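Local coordinates for antifreeze protein (Marinomonas primoryensis, PDB 3P4G) that binds ice as a hyperactive, calcium-dependent antifreeze protein from an Antarctic bacterium, folded as a right-handed beta-helix, at residues A[215-226]-A[233-244]; A[261-269]-A[279-287]. One frame throughout, in Å; residues are numbered along the deposited sequence. Where two conformers were deposited one is given.

Contact 1: A[215-226]-A[233-244]; sequences GTGNDTIIIAGK and GGTGNDIVRVQS. With CA (calcium ion), chain N; CA (calcium ion), chain O; CA (calcium ion), chain M.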
# COMPACT_ATOMS: atom_id res chain seq x y z
N GLY A 215 -12.07 -0.73 -4.13
CA GLY A 215 -12.42 -0.03 -5.36
C GLY A 215 -13.13 -0.97 -6.33
O GLY A 215 -13.66 -2.02 -5.93
N THR A 216 -13.26 -0.54 -7.57
CA THR A 216 -13.89 -1.43 -8.56
C THR A 216 -12.99 -2.63 -8.78
O THR A 216 -11.88 -2.68 -8.25
CB THR A 216 -14.17 -0.75 -9.91
OG1 THR A 216 -12.92 -0.45 -10.53
CG2 THR A 216 -15.04 0.56 -9.64
N GLY A 217 -13.49 -3.61 -9.52
CA GLY A 217 -12.74 -4.87 -9.76
C GLY A 217 -12.99 -5.88 -8.64
O GLY A 217 -13.68 -5.59 -7.64
N ASN A 218 -12.45 -7.07 -8.81
CA ASN A 218 -12.67 -8.21 -7.87
C ASN A 218 -11.46 -8.30 -6.99
O ASN A 218 -10.39 -8.81 -7.41
CB ASN A 218 -12.77 -9.50 -8.70
CG ASN A 218 -13.85 -9.43 -9.75
OD1 ASN A 218 -14.89 -8.82 -9.55
ND2 ASN A 218 -13.61 -10.07 -10.86
N ASP A 219 -11.61 -7.79 -5.78
CA ASP A 219 -10.48 -7.64 -4.86
C ASP A 219 -10.47 -8.63 -3.71
O ASP A 219 -11.53 -9.13 -3.30
CB ASP A 219 -10.57 -6.24 -4.26
CG ASP A 219 -10.66 -5.17 -5.34
OD1 ASP A 219 -9.69 -4.97 -6.10
OD2 ASP A 219 -11.68 -4.50 -5.40
N THR A 220 -9.26 -8.89 -3.22
CA THR A 220 -9.05 -9.70 -2.02
C THR A 220 -8.47 -8.82 -0.93
O THR A 220 -7.40 -8.25 -1.11
CB THR A 220 -8.09 -10.86 -2.31
OG1 THR A 220 -8.66 -11.74 -3.28
CG2 THR A 220 -7.80 -11.63 -1.05
N ILE A 221 -9.16 -8.76 0.21
CA ILE A 221 -8.65 -7.99 1.39
C ILE A 221 -8.59 -8.91 2.57
O ILE A 221 -9.63 -9.51 2.95
CB ILE A 221 -9.63 -6.85 1.65
CG1 ILE A 221 -9.52 -5.80 0.52
CG2 ILE A 221 -9.36 -6.18 3.03
CD1 ILE A 221 -10.80 -4.92 0.44
N ILE A 222 -7.41 -8.98 3.20
CA ILE A 222 -7.21 -9.81 4.38
C ILE A 222 -6.64 -8.93 5.51
O ILE A 222 -5.59 -8.26 5.33
CB ILE A 222 -6.23 -10.92 4.12
CG1 ILE A 222 -6.76 -11.85 3.00
CG2 ILE A 222 -6.01 -11.76 5.41
CD1 ILE A 222 -5.71 -12.86 2.45
N ILE A 223 -7.33 -8.94 6.64
CA ILE A 223 -6.88 -8.22 7.86
C ILE A 223 -6.59 -9.28 8.91
O ILE A 223 -7.52 -9.98 9.39
CB ILE A 223 -7.91 -7.19 8.41
CG1 ILE A 223 -8.48 -6.26 7.31
CG2 ILE A 223 -7.27 -6.34 9.59
CD1 ILE A 223 -7.44 -5.37 6.53
N ALA A 224 -5.32 -9.43 9.30
CA ALA A 224 -4.95 -10.44 10.35
C ALA A 224 -5.34 -10.03 11.76
O ALA A 224 -5.72 -10.87 12.56
CB ALA A 224 -3.48 -10.71 10.34
N GLY A 225 -5.28 -8.72 12.03
CA GLY A 225 -5.51 -8.16 13.35
C GLY A 225 -6.95 -7.72 13.48
O GLY A 225 -7.80 -8.24 12.78
N LYS A 226 -7.20 -6.80 14.42
CA LYS A 226 -8.54 -6.37 14.77
C LYS A 226 -8.94 -5.31 13.79
O LYS A 226 -8.06 -4.69 13.19
CB LYS A 226 -8.57 -5.77 16.17
CG LYS A 226 -8.08 -6.76 17.23
CD LYS A 226 -8.06 -6.13 18.63
CE LYS A 226 -7.58 -7.16 19.66
NZ LYS A 226 -6.08 -7.01 19.80
N GLY A 233 -15.53 -3.09 -0.03
CA GLY A 233 -15.08 -4.02 -1.07
C GLY A 233 -15.19 -3.33 -2.42
O GLY A 233 -14.41 -3.67 -3.35
N GLY A 234 -16.14 -2.39 -2.51
CA GLY A 234 -16.43 -1.65 -3.76
C GLY A 234 -17.25 -2.52 -4.72
O GLY A 234 -17.73 -3.60 -4.33
N THR A 235 -17.44 -2.06 -5.95
CA THR A 235 -18.10 -2.91 -6.97
C THR A 235 -17.20 -4.14 -7.20
O THR A 235 -16.05 -4.20 -6.75
CB THR A 235 -18.39 -2.17 -8.26
OG1 THR A 235 -17.17 -1.87 -8.96
CG2 THR A 235 -19.08 -0.82 -7.91
N GLY A 236 -17.71 -5.09 -7.94
CA GLY A 236 -16.93 -6.30 -8.21
C GLY A 236 -17.27 -7.37 -7.19
O GLY A 236 -17.90 -7.13 -6.13
N ASN A 237 -16.79 -8.56 -7.50
CA ASN A 237 -17.04 -9.75 -6.64
C ASN A 237 -15.82 -9.98 -5.76
O ASN A 237 -14.80 -10.52 -6.21
CB ASN A 237 -17.30 -10.95 -7.54
CG ASN A 237 -18.35 -10.64 -8.60
OD1 ASN A 237 -19.34 -9.97 -8.30
ND2 ASN A 237 -18.12 -11.09 -9.85
N ASP A 238 -15.90 -9.45 -4.54
CA ASP A 238 -14.77 -9.33 -3.62
C ASP A 238 -14.79 -10.41 -2.53
O ASP A 238 -15.82 -10.96 -2.21
CB ASP A 238 -14.84 -7.96 -2.94
CG ASP A 238 -14.95 -6.84 -3.98
OD1 ASP A 238 -13.95 -6.69 -4.75
OD2 ASP A 238 -15.93 -6.05 -4.00
N ILE A 239 -13.63 -10.63 -1.92
CA ILE A 239 -13.58 -11.47 -0.73
C ILE A 239 -12.81 -10.70 0.37
O ILE A 239 -11.71 -10.15 0.12
CB ILE A 239 -12.95 -12.87 -0.97
CG1 ILE A 239 -12.96 -13.62 0.38
CG2 ILE A 239 -11.48 -12.78 -1.53
CD1 ILE A 239 -12.89 -15.18 0.23
N VAL A 240 -13.42 -10.60 1.54
CA VAL A 240 -12.81 -9.92 2.69
C VAL A 240 -12.69 -10.95 3.79
O VAL A 240 -13.67 -11.66 4.09
CB VAL A 240 -13.67 -8.72 3.15
CG1 VAL A 240 -13.09 -8.06 4.42
CG2 VAL A 240 -13.76 -7.64 2.01
N ARG A 241 -11.51 -11.02 4.40
CA ARG A 241 -11.35 -11.92 5.52
C ARG A 241 -10.75 -11.12 6.69
O ARG A 241 -9.77 -10.40 6.49
CB ARG A 241 -10.43 -13.07 5.16
CG ARG A 241 -10.09 -14.02 6.35
CD ARG A 241 -9.93 -15.42 5.85
NE ARG A 241 -8.78 -15.52 4.97
CZ ARG A 241 -7.53 -15.67 5.41
NH1 ARG A 241 -7.31 -15.73 6.72
NH2 ARG A 241 -6.48 -15.73 4.56
N VAL A 242 -11.37 -11.25 7.85
CA VAL A 242 -10.86 -10.60 9.09
C VAL A 242 -10.58 -11.70 10.09
O VAL A 242 -11.46 -12.52 10.44
CB VAL A 242 -11.84 -9.57 9.72
CG1 VAL A 242 -11.25 -8.93 11.04
CG2 VAL A 242 -12.25 -8.51 8.69
N GLN A 243 -9.34 -11.73 10.60
CA GLN A 243 -8.96 -12.85 11.47
C GLN A 243 -9.05 -12.63 12.97
O GLN A 243 -8.95 -13.60 13.73
CB GLN A 243 -7.53 -13.28 11.09
CG GLN A 243 -7.40 -13.69 9.65
CD GLN A 243 -6.08 -14.36 9.38
OE1 GLN A 243 -5.11 -13.70 9.08
NE2 GLN A 243 -6.05 -15.69 9.47
N SER A 244 -9.21 -11.38 13.40
CA SER A 244 -9.36 -11.05 14.82
C SER A 244 -10.64 -10.24 15.05
O SER A 244 -11.47 -10.14 14.15
CB SER A 244 -8.12 -10.31 15.36
OG SER A 244 -6.90 -11.00 15.03
CA CA N . -14.07 -4.41 -5.57
CA CA O . -18.25 -5.98 -4.08
CA CA M . -9.90 -2.88 -7.11
O HOH W 1 -16.00 -4.18 -10.78
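Two successive calcium-binding turns of a right-handed beta-helix, each with the sequence Gly-Thr-Gly-Asn-Asp, lie one above the other here and share a calcium ion. Gly215 O, Gly217 O and Asp219 OD2 approach it from one turn, Gly233 O, Thr235 O and Asp238 OD1 from the next. Two of these oxygens, Gly217 O and Thr235 O, are only 2.9 Å apart, a closeness the common cation makes tolerable. Both aspartates bridge metals: Asp219 OD1 binds the preceding calcium, and Asp238 OD2 the following one, whose site Asp259 helps complete. Asp238 OD1 also receives Asp219 N on its anti lone pair at 2.8 Å, so two calcium ions and an amide hold this carboxylate. Glycine suits position 236, because a CB there would run into Gly217 O. Beside Asp219 in the same turn, Asn218, its CG beside the backbone N (chi1 -56°), brings OD1 across to Asn237 N of the next turn at 2.8 Å, the donor tilted 28° from the carbonyl plane. Thr216 and Thr235 point the same way, CG2 of the first 3.3 Å from OG1 of the second; a water bridges Thr235 OG1 and Gly217 N. Such ranks of Thr and Asn along the turns of this beta-helix probably form the ice-binding face. Beyond them, strands 220-223 and 239-242 run parallel, joined by backbone bonds such as Ile221 N to Ile239 O (2.9 Å). Ile221, Ile223, Val240 and Val242 turn into the core against Ile231, where branched apolar side chains fill the interior. On the other face Ile222 lays CG2 over the Arg241 guanidinium, whose polar partner is Glu264, with CD1 3.6 Å from Arg241 NH2. Past the strands, Ser244 OG donates to Ala224 O in the carbonyl plane at 2.7 Å.

Contact 2: A[261-269]-A[279-287]; sequences LIVEHELHG and SIYLKFYTK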
# COMPACT_ATOMS: atom_id res chain seq x y z
N LEU A 261 -17.65 -12.44 2.95
CA LEU A 261 -16.97 -11.95 4.16
C LEU A 261 -16.73 -13.13 5.10
O LEU A 261 -17.65 -13.84 5.48
CB LEU A 261 -17.84 -10.89 4.86
CG LEU A 261 -17.28 -10.44 6.22
CD1 LEU A 261 -15.91 -9.75 6.06
CD2 LEU A 261 -18.28 -9.40 6.79
N ILE A 262 -15.47 -13.36 5.40
CA ILE A 262 -15.08 -14.35 6.39
C ILE A 262 -14.60 -13.67 7.64
O ILE A 262 -13.64 -12.91 7.62
CB ILE A 262 -13.99 -15.29 5.84
CG1 ILE A 262 -14.57 -16.05 4.64
CG2 ILE A 262 -13.57 -16.39 6.89
CD1 ILE A 262 -13.54 -16.57 3.81
N VAL A 263 -15.26 -14.00 8.75
CA VAL A 263 -14.92 -13.38 10.03
C VAL A 263 -14.53 -14.50 10.96
O VAL A 263 -15.36 -15.35 11.32
CB VAL A 263 -16.06 -12.44 10.55
CG1 VAL A 263 -17.36 -12.86 10.07
CG2 VAL A 263 -16.10 -12.25 12.02
N GLU A 264 -13.26 -14.48 11.38
CA GLU A 264 -12.76 -15.62 12.14
C GLU A 264 -12.92 -15.49 13.68
O GLU A 264 -12.65 -16.44 14.40
CB GLU A 264 -11.30 -15.88 11.78
CG GLU A 264 -11.08 -16.17 10.30
CD GLU A 264 -9.63 -16.56 9.98
OE1 GLU A 264 -8.80 -16.70 10.89
OE2 GLU A 264 -9.30 -16.74 8.78
N HIS A 265 -13.30 -14.30 14.16
CA HIS A 265 -13.34 -14.02 15.60
C HIS A 265 -14.66 -13.27 15.95
O HIS A 265 -15.67 -13.42 15.23
CB HIS A 265 -12.02 -13.30 15.99
CG HIS A 265 -11.60 -13.55 17.40
ND1 HIS A 265 -12.20 -12.92 18.48
CD2 HIS A 265 -10.72 -14.43 17.93
CE1 HIS A 265 -11.68 -13.39 19.61
NE2 HIS A 265 -10.75 -14.27 19.30
N GLU A 266 -14.68 -12.52 17.04
CA GLU A 266 -15.87 -11.77 17.46
C GLU A 266 -16.29 -10.78 16.40
O GLU A 266 -15.46 -10.17 15.73
CB GLU A 266 -15.58 -11.00 18.76
CG GLU A 266 -15.42 -11.90 19.96
CD GLU A 266 -14.87 -11.19 21.18
OE1 GLU A 266 -15.13 -10.00 21.37
OE2 GLU A 266 -14.18 -11.87 21.94
N LEU A 267 -17.61 -10.61 16.27
CA LEU A 267 -18.16 -9.66 15.31
C LEU A 267 -19.13 -8.71 16.01
O LEU A 267 -20.29 -9.07 16.29
CB LEU A 267 -18.87 -10.39 14.13
CG LEU A 267 -19.45 -9.44 13.10
CD1 LEU A 267 -18.28 -8.66 12.39
CD2 LEU A 267 -20.29 -10.22 12.06
N HIS A 268 -18.63 -7.52 16.34
CA HIS A 268 -19.47 -6.52 17.01
C HIS A 268 -19.90 -5.41 16.07
O HIS A 268 -20.86 -4.67 16.40
CB HIS A 268 -18.76 -5.93 18.23
CG HIS A 268 -18.36 -6.98 19.21
ND1 HIS A 268 -19.25 -7.56 20.08
CD2 HIS A 268 -17.17 -7.59 19.43
CE1 HIS A 268 -18.63 -8.47 20.82
NE2 HIS A 268 -17.37 -8.51 20.44
N GLY A 269 -19.20 -5.27 14.95
CA GLY A 269 -19.36 -4.09 14.08
C GLY A 269 -20.46 -4.22 13.05
O GLY A 269 -21.19 -5.20 13.05
N SER A 279 -22.27 -13.62 0.90
CA SER A 279 -22.02 -14.71 1.85
C SER A 279 -21.18 -14.27 3.02
O SER A 279 -20.23 -13.49 2.87
CB SER A 279 -21.28 -15.89 1.17
OG SER A 279 -21.99 -16.38 0.03
N ILE A 280 -21.53 -14.79 4.18
CA ILE A 280 -20.73 -14.50 5.38
C ILE A 280 -20.48 -15.80 6.11
O ILE A 280 -21.40 -16.62 6.28
CB ILE A 280 -21.38 -13.40 6.29
CG1 ILE A 280 -20.40 -12.99 7.42
CG2 ILE A 280 -22.75 -13.84 6.94
CD1 ILE A 280 -20.93 -11.89 8.35
N TYR A 281 -19.25 -15.97 6.62
CA TYR A 281 -18.89 -17.13 7.39
C TYR A 281 -18.49 -16.63 8.77
O TYR A 281 -17.51 -15.92 8.90
CB TYR A 281 -17.69 -17.82 6.73
CG TYR A 281 -17.19 -19.08 7.41
CD1 TYR A 281 -18.03 -19.85 8.25
CD2 TYR A 281 -15.89 -19.55 7.15
CE1 TYR A 281 -17.58 -21.00 8.85
CE2 TYR A 281 -15.42 -20.73 7.78
CZ TYR A 281 -16.27 -21.44 8.61
OH TYR A 281 -15.83 -22.61 9.25
N LEU A 282 -19.26 -17.02 9.77
CA LEU A 282 -19.02 -16.63 11.17
C LEU A 282 -18.32 -17.80 11.83
O LEU A 282 -18.96 -18.62 12.51
CB LEU A 282 -20.35 -16.37 11.87
CG LEU A 282 -21.23 -15.24 11.27
CD1 LEU A 282 -22.63 -15.19 11.89
CD2 LEU A 282 -20.53 -13.88 11.45
N LYS A 283 -17.01 -17.88 11.65
CA LYS A 283 -16.27 -19.08 12.09
C LYS A 283 -16.23 -19.18 13.63
O LYS A 283 -16.08 -20.28 14.19
CB LYS A 283 -14.86 -19.01 11.54
CG LYS A 283 -13.94 -20.20 11.81
CD LYS A 283 -12.77 -20.15 10.80
CE LYS A 283 -12.23 -21.55 10.55
NZ LYS A 283 -11.40 -22.07 11.70
N PHE A 284 -16.39 -18.05 14.31
CA PHE A 284 -16.25 -17.98 15.78
C PHE A 284 -17.51 -18.40 16.56
O PHE A 284 -17.43 -18.68 17.77
CB PHE A 284 -15.83 -16.55 16.17
CG PHE A 284 -15.40 -16.37 17.62
CD1 PHE A 284 -14.11 -16.70 18.03
CD2 PHE A 284 -16.28 -15.81 18.57
CE1 PHE A 284 -13.70 -16.49 19.36
CE2 PHE A 284 -15.89 -15.60 19.90
CZ PHE A 284 -14.57 -15.93 20.28
N TYR A 285 -18.64 -18.48 15.88
CA TYR A 285 -19.93 -18.72 16.53
C TYR A 285 -20.55 -20.00 16.05
O TYR A 285 -20.63 -20.25 14.84
CB TYR A 285 -20.89 -17.57 16.20
CG TYR A 285 -20.40 -16.22 16.66
CD1 TYR A 285 -19.64 -15.38 15.80
CD2 TYR A 285 -20.70 -15.77 17.96
CE1 TYR A 285 -19.21 -14.14 16.22
CE2 TYR A 285 -20.26 -14.54 18.40
CZ TYR A 285 -19.51 -13.73 17.52
OH TYR A 285 -19.10 -12.51 17.95
N THR A 286 -21.00 -20.84 16.99
CA THR A 286 -21.73 -22.04 16.62
C THR A 286 -23.23 -21.73 16.50
O THR A 286 -23.67 -20.68 16.97
CB THR A 286 -21.52 -23.18 17.65
OG1 THR A 286 -21.91 -22.73 18.96
CG2 THR A 286 -20.05 -23.60 17.73
N LYS A 287 -24.01 -22.64 15.91
CA LYS A 287 -25.47 -22.43 15.83
C LYS A 287 -26.09 -22.01 17.17
O LYS A 287 -26.91 -21.10 17.22
CB LYS A 287 -26.18 -23.68 15.32
CG LYS A 287 -26.16 -23.82 13.86
CD LYS A 287 -26.97 -25.02 13.45
CE LYS A 287 -26.89 -25.26 11.95
NZ LYS A 287 -27.87 -26.32 11.63
O HOH W 2 -17.06 -15.22 13.50
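Val263 O is gripped by two donors, Lys283 N at 3.0 Å and a water at 2.8 Å. The same water donates to His265 O and accepts from Phe284 N, pinning together the loops that follow two parallel strands, 260-263 and 279-282, in neighbouring coils of the beta-helix. Leu282 to Tyr285 form a type I turn, which presents two aromatic rings to the chain at 265-267. Phe284, with CG anti to the backbone N (chi1 -169°), lies face to face with the His265 ring, centroids 4.4 Å apart and planes at 28°. Its CE2 meets the Glu266 CG methylene at 3.7 Å; a flat ring suits the place because it can stack on the imidazole and still lie along this methylene. Tyr285 reaches deeper: its OH accepts Leu267 N at 2.9 Å, nearly straight (166°) and in the ring plane. A phenylalanine in place of Tyr285 would probably leave Leu267 N without this acceptor and the loop less firmly fixed. Inside the coil the packing is aliphatic, with Leu261 CD2 against Ile280 CD1, and helix 294-300 covers Leu267 and Ile280. Leu282 CD2 sits 3.6 Å from Val263 CG1 and 3.7 Å from Leu267 CD2.

Contact 1 closes before contact 2 opens along the chain, and their centres lie 14 Å apart on the same side of the molecule's centre. They meet at neighbouring strands 239-242 and 260-263, where Val240 O and Ile262 N are 2.8 Å apart, a probable hydrogen bond that continues the ladder. Glu264 of contact 2 also ties the two together through Arg241 and Gln243 of contact 1. Contact 1 thus represents the repetitive calcium-bound coils, whereas contact 2 comes nearer the C-terminal end, where helix 294-300 covers the last coils, strand 305-308 adds on beside 279-282, and the even succession of calcium-bound coils gives way to helices, an arrangement that probably closes this end of the beta-helix.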